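Local structure of SAM-dependent O-methyltransferase (2HNK) at residues C[64-69]-C[73-78]; C[182-187]-C[195-200]; C[216-219]-C[225-228]; C[123-128]-C[168-173]; C[154-157]-C[162-165]. The protein probably transfers a methyl group from S-adenosylmethionine to a hydroxyl oxygen of its substrate, and binds the product S-adenosyl-L-homocysteine. One frame throughout, in Å; residues are numbered along the deposited sequence.

Following the chain, contact 1 comes first: it folds helix 73-81 back along strand 63-67 through a three-residue link. The 123-128 segment then opens contact 4, which closes a 39-residue excursion when helix 160-170 ends beside helix 121-130. Nested inside that loop, contact 5 joins the end of strand 148-153 to helix 160-170. After it, contact 2 folds the loop following strand 175-180 onto the start of helix 196-210, and contact 3 pairs the last two strands as a hairpin. No contact crosses another. Contacts 1 and 5 both hold S-adenosyl-L-homocysteine, while contacts 2 and 3 touch each other through Val182 and Leu218 and both reach the second subunit.

Contact 1. Residues C[64-69]-C[73-78]; sequences IIEIGT and YSSLCF. With SAH (S-adenosyl-L-homocysteine), chain O.
Ser74, in the first turn of its helix, meets Glu66 of the strand through a very short hydrogen bond, 2.5 Å from OG to OE2, a value not to be pressed at this resolution. Its chi1 of 61° keeps OG close to the main chain, where a small hydroxyl can also accept from the amino group of S-adenosyl-L-homocysteine (SAH): SAH N stands 3.0 Å from Ser74 OG. The backbone serves the other end of the amino acid, Ser74 N donating to SAH OXT over 3.2 Å, so the ligand carboxylate sits at the helix N terminus, where the helix dipole is probably favourable to it. This is the first beta-alpha step of a Rossmann-like methyltransferase, with strand 63-67 and helix 73-81 running antiparallel about the glycine-containing turn. Glycine suits position 68, where a CB would collide with the preceding carbonyl oxygen and crowd SAH O4'; Gly68 O accepts from SAH N at 3.0 Å. Ser75 comes next: its CB lies against Glu66 OE1, while its N donates to water 1, which in turn donates to Glu66 OE1 and Thr69 O. Its OG turns back to Gly72 O. Thr69 OG1 adds a bond to Glu66 OE1 on the anti lone pair, 2.8 Å long, so both oxygens of this buried carboxylate have partners and its rotation is fixed. Phe78, a turn later, brings an apolar ring to strand 63-67: Ile64 CD1 lies 3.8 Å from Phe78 CD2, Ile64 CG2 covers one face, and Glu66 OE2 meets the ring edge in plane, 3.7 Å from Phe78 CE1.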
# COMPACT_ATOMS: atom_id res chain seq x y z
N ILE C 64 13.35 10.53 -1.59
CA ILE C 64 12.17 10.50 -2.45
C ILE C 64 12.29 11.53 -3.58
O ILE C 64 12.81 12.62 -3.38
CB ILE C 64 10.87 10.78 -1.63
CG1 ILE C 64 10.68 9.70 -0.55
CG2 ILE C 64 9.64 10.87 -2.56
CD1 ILE C 64 9.49 9.93 0.35
N ILE C 65 11.80 11.19 -4.77
CA ILE C 65 11.60 12.18 -5.83
C ILE C 65 10.14 12.22 -6.25
O ILE C 65 9.58 11.20 -6.65
CB ILE C 65 12.51 11.97 -7.06
CG1 ILE C 65 13.99 12.06 -6.68
CG2 ILE C 65 12.18 12.99 -8.17
CD1 ILE C 65 14.94 11.73 -7.82
N GLU C 66 9.55 13.41 -6.17
CA GLU C 66 8.21 13.64 -6.66
C GLU C 66 8.28 14.35 -8.01
O GLU C 66 8.85 15.43 -8.12
CB GLU C 66 7.40 14.46 -5.65
CG GLU C 66 6.04 14.94 -6.17
CD GLU C 66 5.21 15.58 -5.09
OE1 GLU C 66 5.20 16.83 -4.99
OE2 GLU C 66 4.59 14.83 -4.32
N ILE C 67 7.69 13.72 -9.03
CA ILE C 67 7.61 14.29 -10.37
C ILE C 67 6.21 14.86 -10.55
O ILE C 67 5.25 14.13 -10.86
CB ILE C 67 7.89 13.23 -11.48
CG1 ILE C 67 9.21 12.47 -11.23
CG2 ILE C 67 7.93 13.89 -12.86
CD1 ILE C 67 9.25 11.11 -11.88
N GLY C 68 6.09 16.17 -10.36
CA GLY C 68 4.80 16.85 -10.41
C GLY C 68 4.30 17.17 -9.02
O GLY C 68 3.79 16.29 -8.31
N THR C 69 4.43 18.44 -8.66
CA THR C 69 4.20 18.90 -7.30
C THR C 69 2.96 19.76 -7.10
O THR C 69 2.29 19.65 -6.07
CB THR C 69 5.47 19.62 -6.77
OG1 THR C 69 6.50 18.64 -6.63
CG2 THR C 69 5.23 20.29 -5.42
N TYR C 73 0.29 19.21 -1.92
CA TYR C 73 -0.33 18.34 -0.91
C TYR C 73 0.43 17.04 -0.68
O TYR C 73 0.70 16.67 0.47
CB TYR C 73 -1.83 18.04 -1.18
CG TYR C 73 -2.55 17.44 0.02
CD1 TYR C 73 -2.56 16.06 0.23
CD2 TYR C 73 -3.19 18.25 0.95
CE1 TYR C 73 -3.21 15.50 1.34
CE2 TYR C 73 -3.85 17.70 2.06
CZ TYR C 73 -3.85 16.33 2.25
OH TYR C 73 -4.48 15.79 3.34
N SER C 74 0.77 16.35 -1.76
CA SER C 74 1.42 15.05 -1.66
C SER C 74 2.82 15.18 -1.07
O SER C 74 3.23 14.36 -0.25
CB SER C 74 1.44 14.32 -3.01
OG SER C 74 2.16 15.03 -4.00
N SER C 75 3.55 16.23 -1.48
CA SER C 75 4.90 16.50 -0.96
C SER C 75 4.87 16.74 0.55
O SER C 75 5.77 16.34 1.26
CB SER C 75 5.57 17.68 -1.70
OG SER C 75 4.87 18.89 -1.47
N LEU C 76 3.80 17.39 1.00
CA LEU C 76 3.53 17.61 2.43
C LEU C 76 3.36 16.28 3.16
O LEU C 76 3.87 16.11 4.26
CB LEU C 76 2.26 18.45 2.56
CG LEU C 76 2.11 19.67 3.46
CD1 LEU C 76 3.37 20.54 3.55
CD2 LEU C 76 0.90 20.48 2.97
N CYS C 77 2.68 15.32 2.52
CA CYS C 77 2.50 13.98 3.08
C CYS C 77 3.81 13.20 3.12
O CYS C 77 4.13 12.59 4.14
CB CYS C 77 1.44 13.20 2.32
SG CYS C 77 -0.16 13.99 2.40
N PHE C 78 4.54 13.19 2.01
CA PHE C 78 5.86 12.56 1.97
C PHE C 78 6.81 13.18 2.99
O PHE C 78 7.48 12.45 3.71
CB PHE C 78 6.48 12.67 0.57
CG PHE C 78 5.82 11.80 -0.46
CD1 PHE C 78 5.26 12.36 -1.60
CD2 PHE C 78 5.76 10.41 -0.29
CE1 PHE C 78 4.65 11.56 -2.57
CE2 PHE C 78 5.14 9.60 -1.25
CZ PHE C 78 4.59 10.19 -2.40
N SAH O . 1.27 15.99 -6.66
CA SAH O . 0.32 17.14 -6.77
CB SAH O . -0.46 17.05 -8.08
CG SAH O . 0.40 17.16 -9.34
SD SAH O . -0.53 17.98 -10.65
C SAH O . -0.62 17.30 -5.56
O SAH O . -1.37 18.28 -5.46
OXT SAH O . -0.65 16.46 -4.66
C5' SAH O . 0.82 17.92 -11.86
C4' SAH O . 1.89 19.00 -11.70
O4' SAH O . 2.98 18.67 -12.53
C3' SAH O . 1.41 20.38 -12.13
O3' SAH O . 1.66 21.29 -11.09
C2' SAH O . 2.25 20.76 -13.34
O2' SAH O . 2.66 22.11 -13.26
C1' SAH O . 3.43 19.81 -13.24
N9 SAH O . 4.02 19.44 -14.55
C8 SAH O . 3.41 19.37 -15.78
N7 SAH O . 4.33 19.00 -16.70
C5 SAH O . 5.52 18.83 -16.08
C6 SAH O . 6.79 18.46 -16.53
N6 SAH O . 7.01 18.20 -17.82
N1 SAH O . 7.84 18.38 -15.64
C2 SAH O . 7.63 18.65 -14.30
N3 SAH O . 6.38 19.02 -13.85
C4 SAH O . 5.34 19.11 -14.73
O HOH W 1 3.06 17.77 -3.99

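Contact 2. Residues C[182-187]-C[195-200]; sequences VLWDGS and EPSTVG
Ser187 and Thr198 bring the two backbones nearest, their CA atoms 6.7 Å apart, where an irregular turn at 182-187 faces the first turn of helix 196-210. Trp184 reaches across edge first. Its indole NE1 donates to Ser197 OG at 2.9 Å, a bent bond (137° at the hydrogen) with the oxygen 25° out of the ring plane. Beside it Thr198 OG1 meets the indole edge in plane, 3.2 Å from Trp184 CD1. Tryptophan suits the site because one side chain offers both a donor and a broad apolar surface. The threonine hydroxyl is itself directed: with OG1 beside the backbone N (chi1 -45°), it donates to OE1 of Glu195, the N-cap residue, over 2.7 Å and from above the carboxylate plane. The same torsion sends the methyl CG2 toward the turn, where it lies 3.4 Å from Ser187 OG. Serine is useful there, since its hydroxyl folds back onto Trp184 O, which also accepts from Ser187 N; two bonds thus grip one carbonyl and tighten the turn. Around the contact, Trp184 and Ser197 lean on Lys157, Val182 O accepts from Asn205 of helix 196-210, and Val182 and Leu183 pack against Leu218 of strand 214-219, with Leu183 also touching Ile6 of the second subunit.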
# COMPACT_ATOMS: atom_id res chain seq x y z
N VAL C 182 -3.42 6.34 -12.89
CA VAL C 182 -3.23 5.21 -13.80
C VAL C 182 -4.53 4.68 -14.41
O VAL C 182 -4.51 3.90 -15.36
CB VAL C 182 -2.39 4.05 -13.17
CG1 VAL C 182 -0.93 4.49 -12.94
CG2 VAL C 182 -3.01 3.53 -11.87
N LEU C 183 -5.67 5.13 -13.89
CA LEU C 183 -6.97 4.74 -14.45
C LEU C 183 -7.60 5.87 -15.28
O LEU C 183 -8.53 5.62 -16.04
CB LEU C 183 -7.91 4.22 -13.36
CG LEU C 183 -7.48 2.90 -12.72
CD1 LEU C 183 -8.41 2.49 -11.60
CD2 LEU C 183 -7.35 1.77 -13.75
N TRP C 184 -7.08 7.08 -15.12
CA TRP C 184 -7.50 8.25 -15.90
C TRP C 184 -9.02 8.33 -16.08
O TRP C 184 -9.54 8.27 -17.20
CB TRP C 184 -6.76 8.27 -17.24
CG TRP C 184 -6.48 9.63 -17.83
CD1 TRP C 184 -6.54 9.96 -19.16
CD2 TRP C 184 -6.08 10.83 -17.14
NE1 TRP C 184 -6.22 11.27 -19.34
CE2 TRP C 184 -5.93 11.83 -18.12
CE3 TRP C 184 -5.84 11.15 -15.80
CZ2 TRP C 184 -5.55 13.15 -17.80
CZ3 TRP C 184 -5.46 12.45 -15.48
CH2 TRP C 184 -5.32 13.43 -16.48
N ASP C 185 -9.71 8.44 -14.95
CA ASP C 185 -11.18 8.50 -14.87
C ASP C 185 -11.85 7.36 -15.64
O ASP C 185 -12.97 7.50 -16.13
CB ASP C 185 -11.68 9.88 -15.33
CG ASP C 185 -13.02 10.24 -14.73
OD1 ASP C 185 -13.33 9.84 -13.59
OD2 ASP C 185 -13.78 10.95 -15.42
N GLY C 186 -11.16 6.24 -15.74
CA GLY C 186 -11.67 5.09 -16.47
C GLY C 186 -11.48 5.11 -17.98
O GLY C 186 -11.82 4.13 -18.63
N SER C 187 -10.93 6.19 -18.53
CA SER C 187 -10.75 6.33 -20.00
C SER C 187 -9.76 5.33 -20.60
O SER C 187 -9.84 5.01 -21.79
CB SER C 187 -10.34 7.75 -20.38
OG SER C 187 -9.04 8.04 -19.89
N GLU C 195 -6.76 10.46 -26.54
CA GLU C 195 -6.08 11.70 -26.18
C GLU C 195 -4.63 11.37 -25.82
O GLU C 195 -4.36 10.27 -25.35
CB GLU C 195 -6.78 12.39 -25.01
CG GLU C 195 -8.30 12.59 -25.16
CD GLU C 195 -9.12 11.38 -24.73
OE1 GLU C 195 -8.54 10.31 -24.46
OE2 GLU C 195 -10.37 11.49 -24.67
N PRO C 196 -3.69 12.30 -26.07
CA PRO C 196 -2.27 12.07 -25.74
C PRO C 196 -2.01 11.64 -24.29
O PRO C 196 -1.09 10.85 -24.04
CB PRO C 196 -1.62 13.42 -26.03
CG PRO C 196 -2.48 14.01 -27.10
CD PRO C 196 -3.88 13.61 -26.72
N SER C 197 -2.81 12.13 -23.34
CA SER C 197 -2.63 11.79 -21.92
C SER C 197 -3.05 10.34 -21.67
O SER C 197 -2.30 9.56 -21.07
CB SER C 197 -3.44 12.74 -21.03
OG SER C 197 -4.80 12.73 -21.40
N THR C 198 -4.23 10.00 -22.18
CA THR C 198 -4.78 8.65 -22.10
C THR C 198 -3.86 7.63 -22.75
O THR C 198 -3.68 6.53 -22.22
CB THR C 198 -6.17 8.55 -22.75
OG1 THR C 198 -6.98 9.66 -22.34
CG2 THR C 198 -6.87 7.24 -22.38
N VAL C 199 -3.28 8.00 -23.90
CA VAL C 199 -2.33 7.12 -24.59
C VAL C 199 -1.07 6.91 -23.73
O VAL C 199 -0.65 5.78 -23.51
CB VAL C 199 -2.01 7.62 -26.04
CG1 VAL C 199 -0.88 6.80 -26.68
CG2 VAL C 199 -3.27 7.58 -26.92
N GLY C 200 -0.49 8.00 -23.22
CA GLY C 200 0.69 7.92 -22.35
C GLY C 200 0.50 6.99 -21.16
O GLY C 200 1.32 6.11 -20.92

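Contact 3. Residues C[216-219]-C[225-228]; sequences VSLV and VSLV
Ser217 and Leu227 form the hydrogen-bonded pair at the middle of an antiparallel beta hairpin, the last two strands of the seven-stranded sheet whose order, 3-2-1-4-5-7-6, is the signature of class I methyltransferases. Leu227 can be followed outward. Leu227 CB lies 3.7 Å from Ser217 O; with CG swung beside its own backbone N (chi1 -59°), Leu227 CG is still 4.0 Å from Ser217 O and already brushes Val219. The tip, Leu227 CD1, ends 4.1 Å from Val219 CG2, the two side chains meeting at a slant. A branched aliphatic pair fits this face, which is closed by Phe51 of helix 46-59 and, from the second subunit, by its own Phe51 and Val219. On the other face Ser226 points its small hydroxyl at Leu218, Ser226 OG lying 3.5 Å from Leu218 CG, and Val216 CG2 packs on Val228 CG2 at 4.2 Å. The serine leaves the bulk to Leu218, which rests on Val182 and Leu183. Two backbone bonds join Val219 and Val225, one each way, and two more join the central pair, of which Leu227 N to Ser217 O is practically straight, 2.7 Å long with 179° at the hydrogen.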
# COMPACT_ATOMS: atom_id res chain seq x y z
N VAL C 216 4.01 -5.19 -9.97
CA VAL C 216 3.00 -4.14 -9.93
C VAL C 216 1.73 -4.53 -9.15
O VAL C 216 1.23 -5.64 -9.27
CB VAL C 216 2.65 -3.61 -11.37
CG1 VAL C 216 2.26 -4.75 -12.30
CG2 VAL C 216 1.58 -2.51 -11.34
N SER C 217 1.24 -3.58 -8.36
CA SER C 217 -0.09 -3.67 -7.79
C SER C 217 -0.85 -2.39 -8.14
O SER C 217 -0.42 -1.30 -7.76
CB SER C 217 -0.04 -3.88 -6.28
OG SER C 217 -1.35 -3.96 -5.75
N LEU C 218 -1.94 -2.53 -8.88
CA LEU C 218 -2.74 -1.40 -9.31
C LEU C 218 -3.97 -1.24 -8.40
O LEU C 218 -4.97 -1.96 -8.52
CB LEU C 218 -3.16 -1.55 -10.78
CG LEU C 218 -3.56 -0.28 -11.55
CD1 LEU C 218 -3.67 -0.58 -13.05
CD2 LEU C 218 -4.86 0.36 -11.02
N VAL C 219 -3.88 -0.26 -7.51
CA VAL C 219 -4.81 -0.09 -6.41
C VAL C 219 -5.91 0.87 -6.83
O VAL C 219 -5.62 1.98 -7.26
CB VAL C 219 -4.06 0.47 -5.17
CG1 VAL C 219 -4.99 0.59 -3.97
CG2 VAL C 219 -2.85 -0.39 -4.84
N VAL C 225 -3.90 4.03 -8.40
CA VAL C 225 -2.52 4.22 -7.94
C VAL C 225 -1.76 2.90 -8.11
O VAL C 225 -2.13 1.88 -7.51
CB VAL C 225 -2.44 4.70 -6.47
CG1 VAL C 225 -1.00 4.91 -6.06
CG2 VAL C 225 -3.23 6.01 -6.26
N SER C 226 -0.71 2.93 -8.93
CA SER C 226 0.12 1.76 -9.15
C SER C 226 1.30 1.75 -8.23
O SER C 226 2.03 2.74 -8.13
CB SER C 226 0.60 1.67 -10.60
OG SER C 226 -0.40 1.12 -11.41
N LEU C 227 1.48 0.62 -7.56
CA LEU C 227 2.65 0.39 -6.74
C LEU C 227 3.58 -0.47 -7.58
O LEU C 227 3.27 -1.62 -7.87
CB LEU C 227 2.26 -0.32 -5.44
CG LEU C 227 1.24 0.45 -4.57
CD1 LEU C 227 0.92 -0.31 -3.30
CD2 LEU C 227 1.74 1.87 -4.26
N VAL C 228 4.69 0.12 -7.99
CA VAL C 228 5.64 -0.53 -8.90
C VAL C 228 6.99 -0.70 -8.20
O VAL C 228 7.76 0.26 -8.04
CB VAL C 228 5.82 0.26 -10.23
CG1 VAL C 228 6.70 -0.50 -11.20
CG2 VAL C 228 4.48 0.56 -10.87

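Contact 4. Residues C[123-128]-C[168-173]; sequences ETLQVL and LKLLKP
Leu170 of helix 160-170 wedges its isobutyl group against Leu125 and Leu128 of helix 121-130, packing together two helices that flank the central sheet of the Rossmann-like fold. The contact is purely apolar, with the backbones 8.1 Å apart at Leu125 CA and Leu170 CA. Its closer part is the pair Leu125 and Leu170: the branch methyl Leu170 CD1 lies 3.8 Å from Leu125 CD2 and 4.1 Å from Leu125 CB. The sheet backs the whole cluster. Phe151 touches both Leu125 and Leu170, Leu170 also touches Ile148, and Leu125 and Leu128 touch Ile65. Leucine suits all three places: branched and purely apolar, it fills the wedge between two helices and a beta surface. Leu170 is at the close of its helix, and its chi1 of -78°, with CG beside the backbone N, carries both methyls to the neighbouring helix. On the solvent side, Glu123 and Lys169, whose charges favour water, and Val127 lie on the exposed flanks of the two helices. Lys172, just past the helix, forms a salt bridge with Asp149. The looser apolar touch is to Leu128, where Leu170 CD2 rests on Leu128 CB at 4.3 Å.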
# COMPACT_ATOMS: atom_id res chain seq x y z
N GLU C 123 14.46 16.63 -18.08
CA GLU C 123 15.78 17.23 -17.91
C GLU C 123 16.33 17.09 -16.50
O GLU C 123 17.49 16.72 -16.32
CB GLU C 123 15.71 18.72 -18.20
CG GLU C 123 15.93 19.10 -19.63
CD GLU C 123 16.18 20.58 -19.74
OE1 GLU C 123 15.35 21.29 -20.36
OE2 GLU C 123 17.20 21.04 -19.16
N THR C 124 15.50 17.40 -15.51
CA THR C 124 15.91 17.34 -14.12
C THR C 124 16.40 15.94 -13.77
O THR C 124 17.41 15.76 -13.09
CB THR C 124 14.78 17.79 -13.18
OG1 THR C 124 14.44 19.15 -13.47
CG2 THR C 124 15.20 17.67 -11.72
N LEU C 125 15.68 14.94 -14.28
CA LEU C 125 16.01 13.55 -13.99
C LEU C 125 17.27 13.11 -14.74
O LEU C 125 18.09 12.39 -14.18
CB LEU C 125 14.82 12.63 -14.29
CG LEU C 125 13.52 12.80 -13.48
CD1 LEU C 125 12.51 11.75 -13.92
CD2 LEU C 125 13.76 12.73 -11.97
N GLN C 126 17.42 13.55 -15.99
CA GLN C 126 18.61 13.19 -16.79
C GLN C 126 19.89 13.78 -16.22
O GLN C 126 20.89 13.08 -16.12
CB GLN C 126 18.45 13.59 -18.25
CG GLN C 126 19.57 13.04 -19.15
CD GLN C 126 19.62 11.52 -19.15
OE1 GLN C 126 18.64 10.85 -19.48
NE2 GLN C 126 20.77 10.97 -18.77
N VAL C 127 19.85 15.05 -15.84
CA VAL C 127 20.99 15.71 -15.20
C VAL C 127 21.41 14.99 -13.91
O VAL C 127 22.61 14.87 -13.60
CB VAL C 127 20.67 17.20 -14.91
CG1 VAL C 127 21.76 17.84 -14.06
CG2 VAL C 127 20.49 17.96 -16.21
N LEU C 128 20.42 14.49 -13.18
CA LEU C 128 20.64 13.75 -11.94
C LEU C 128 21.28 12.39 -12.21
O LEU C 128 22.19 11.95 -11.49
CB LEU C 128 19.29 13.59 -11.21
CG LEU C 128 19.23 13.66 -9.69
CD1 LEU C 128 19.88 14.92 -9.15
CD2 LEU C 128 17.78 13.60 -9.26
N LEU C 168 13.42 4.14 -13.26
CA LEU C 168 13.94 2.81 -13.02
C LEU C 168 15.46 2.82 -12.86
O LEU C 168 16.01 2.03 -12.10
CB LEU C 168 13.54 1.91 -14.19
CG LEU C 168 12.86 0.58 -13.88
CD1 LEU C 168 11.70 0.77 -12.91
CD2 LEU C 168 12.39 -0.05 -15.19
N LYS C 169 16.11 3.74 -13.57
CA LYS C 169 17.55 3.94 -13.49
C LYS C 169 17.94 4.64 -12.18
O LYS C 169 18.94 4.29 -11.54
CB LYS C 169 18.04 4.72 -14.73
CG LYS C 169 19.55 4.97 -14.77
CD LYS C 169 20.18 4.45 -16.06
CE LYS C 169 20.31 2.92 -16.05
NZ LYS C 169 20.44 2.34 -17.43
N LEU C 170 17.14 5.62 -11.77
CA LEU C 170 17.41 6.34 -10.52
C LEU C 170 17.08 5.53 -9.27
O LEU C 170 17.70 5.72 -8.23
CB LEU C 170 16.69 7.69 -10.49
CG LEU C 170 17.35 8.81 -11.31
CD1 LEU C 170 16.35 9.91 -11.62
CD2 LEU C 170 18.60 9.38 -10.61
N LEU C 171 16.10 4.62 -9.38
CA LEU C 171 15.69 3.80 -8.24
C LEU C 171 16.73 2.74 -7.89
O LEU C 171 17.28 2.08 -8.77
CB LEU C 171 14.36 3.09 -8.51
CG LEU C 171 13.02 3.78 -8.30
CD1 LEU C 171 11.90 2.82 -8.70
CD2 LEU C 171 12.83 4.23 -6.84
N LYS C 172 16.98 2.58 -6.59
CA LYS C 172 17.75 1.46 -6.07
C LYS C 172 16.97 0.16 -6.28
O LYS C 172 15.73 0.19 -6.33
CB LYS C 172 18.00 1.63 -4.57
CG LYS C 172 18.74 2.89 -4.15
CD LYS C 172 18.94 2.87 -2.65
CE LYS C 172 19.29 4.23 -2.11
NZ LYS C 172 19.24 4.15 -0.63
N PRO C 173 17.67 -0.98 -6.42
CA PRO C 173 16.95 -2.25 -6.42
C PRO C 173 16.10 -2.36 -5.15
O PRO C 173 16.53 -1.93 -4.09
CB PRO C 173 18.08 -3.29 -6.42
CG PRO C 173 19.20 -2.59 -7.15
CD PRO C 173 19.12 -1.18 -6.61

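Contact 5. Residues C[154-157]-C[162-165]; sequences DADK and NYYP. With SAH (S-adenosyl-L-homocysteine), chain O.
Asp156 OD1 accepts a short hydrogen bond from Tyr163 OH, 2.6 Å long and on the syn lone pair, and the adenine amino nitrogen N6 of S-adenosyl-L-homocysteine (SAH) lies 3.0 Å from the same oxygen. The site is the loop after strand 148-153 in a Rossmann-like beta-alpha unit, where the loop at the carboxyl end of the strand and Tyr163 of helix 160-170 help line the adenine end of the ligand site. Asp156 is a binding residue for it. A chi1 of 56° turns its carboxylate to the adenine, and Asn159 takes the other oxygen, OD2, so both oxygens are engaged. Tyrosine suits position 163 because its rigid phenol side chain is long enough to carry the hydroxyl from the helix to the carboxylate; the two planes stand 86° apart, and Tyr163 OH also comes within 3.1 Å of SAH N6. Ala155, whose methyl is small enough to lie near both ligand and ring, packs its CB on Tyr163 CE2 at 4.2 Å. Farther along the ligand, Asp154 OD2 accepts from the SAH amino nitrogen N at 3.0 Å. Its OD1 forms a salt bridge, with a weak hydrogen bond, to Lys157, which thus probably helps position this first-shell carboxylate. Lysine reaches several partners, including Asn181 and Tyr160, and Lys157 NZ also donates to Ala155 O at 2.9 Å, in the carbonyl plane.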
# COMPACT_ATOMS: atom_id res chain seq x y z
N ASP C 154 3.40 11.94 -10.84
CA ASP C 154 2.14 12.68 -10.96
C ASP C 154 2.28 13.93 -11.83
O ASP C 154 1.74 14.99 -11.52
CB ASP C 154 1.64 13.06 -9.56
CG ASP C 154 0.19 13.49 -9.55
OD1 ASP C 154 -0.56 13.17 -10.51
OD2 ASP C 154 -0.20 14.16 -8.58
N ALA C 155 3.01 13.81 -12.93
CA ALA C 155 3.27 14.95 -13.81
C ALA C 155 2.42 14.88 -15.08
O ALA C 155 1.28 14.41 -15.04
CB ALA C 155 4.76 15.03 -14.14
N ASP C 156 2.97 15.36 -16.20
CA ASP C 156 2.24 15.34 -17.47
C ASP C 156 2.10 13.90 -17.98
O ASP C 156 3.09 13.19 -18.15
CB ASP C 156 2.89 16.27 -18.50
CG ASP C 156 4.35 15.95 -18.75
OD1 ASP C 156 5.11 15.83 -17.76
OD2 ASP C 156 4.73 15.82 -19.94
N LYS C 157 0.86 13.49 -18.20
CA LYS C 157 0.50 12.08 -18.39
C LYS C 157 1.03 11.50 -19.69
O LYS C 157 1.41 10.32 -19.75
CB LYS C 157 -1.02 11.91 -18.32
CG LYS C 157 -1.72 12.64 -17.17
CD LYS C 157 -1.18 12.21 -15.81
CE LYS C 157 -1.71 13.09 -14.69
NZ LYS C 157 -0.82 13.07 -13.50
N ASN C 162 7.90 7.97 -20.91
CA ASN C 162 9.26 8.50 -20.97
C ASN C 162 9.91 8.68 -19.60
O ASN C 162 11.14 8.59 -19.48
CB ASN C 162 9.30 9.80 -21.77
CG ASN C 162 8.77 9.62 -23.18
OD1 ASN C 162 9.12 8.66 -23.86
ND2 ASN C 162 7.91 10.53 -23.61
N TYR C 163 9.10 8.95 -18.57
CA TYR C 163 9.62 9.04 -17.21
C TYR C 163 10.08 7.68 -16.71
O TYR C 163 11.10 7.57 -16.02
CB TYR C 163 8.58 9.66 -16.27
CG TYR C 163 8.29 11.12 -16.56
CD1 TYR C 163 9.31 12.06 -16.50
CD2 TYR C 163 7.00 11.56 -16.88
CE1 TYR C 163 9.07 13.41 -16.77
CE2 TYR C 163 6.74 12.91 -17.14
CZ TYR C 163 7.79 13.82 -17.09
OH TYR C 163 7.59 15.16 -17.35
N TYR C 164 9.34 6.64 -17.10
CA TYR C 164 9.56 5.28 -16.61
C TYR C 164 11.02 4.78 -16.62
O TYR C 164 11.55 4.43 -15.57
CB TYR C 164 8.60 4.30 -17.30
CG TYR C 164 8.67 2.90 -16.76
CD1 TYR C 164 8.23 2.61 -15.46
CD2 TYR C 164 9.17 1.85 -17.54
CE1 TYR C 164 8.30 1.31 -14.95
CE2 TYR C 164 9.24 0.55 -17.04
CZ TYR C 164 8.81 0.29 -15.74
OH TYR C 164 8.87 -0.99 -15.25
N PRO C 165 11.67 4.75 -17.81
CA PRO C 165 13.08 4.28 -17.80
C PRO C 165 14.02 5.10 -16.92
O PRO C 165 14.91 4.53 -16.30
CB PRO C 165 13.50 4.36 -19.28
CG PRO C 165 12.48 5.28 -19.93
CD PRO C 165 11.20 5.07 -19.17
N SAH O . 1.27 15.99 -6.66
CA SAH O . 0.32 17.14 -6.77
CB SAH O . -0.46 17.05 -8.08
CG SAH O . 0.40 17.16 -9.34
SD SAH O . -0.53 17.98 -10.65
C SAH O . -0.62 17.30 -5.56
O SAH O . -1.37 18.28 -5.46
OXT SAH O . -0.65 16.46 -4.66
C5' SAH O . 0.82 17.92 -11.86
C4' SAH O . 1.89 19.00 -11.70
O4' SAH O . 2.98 18.67 -12.53
C3' SAH O . 1.41 20.38 -12.13
O3' SAH O . 1.66 21.29 -11.09
C2' SAH O . 2.25 20.76 -13.34
O2' SAH O . 2.66 22.11 -13.26
C1' SAH O . 3.43 19.81 -13.24
N9 SAH O . 4.02 19.44 -14.55
C8 SAH O . 3.41 19.37 -15.78
N7 SAH O . 4.33 19.00 -16.70
C5 SAH O . 5.52 18.83 -16.08
C6 SAH O . 6.79 18.46 -16.53
N6 SAH O . 7.01 18.20 -17.82
N1 SAH O . 7.84 18.38 -15.64
C2 SAH O . 7.63 18.65 -14.30
N3 SAH O . 6.38 19.02 -13.85
C4 SAH O . 5.34 19.11 -14.73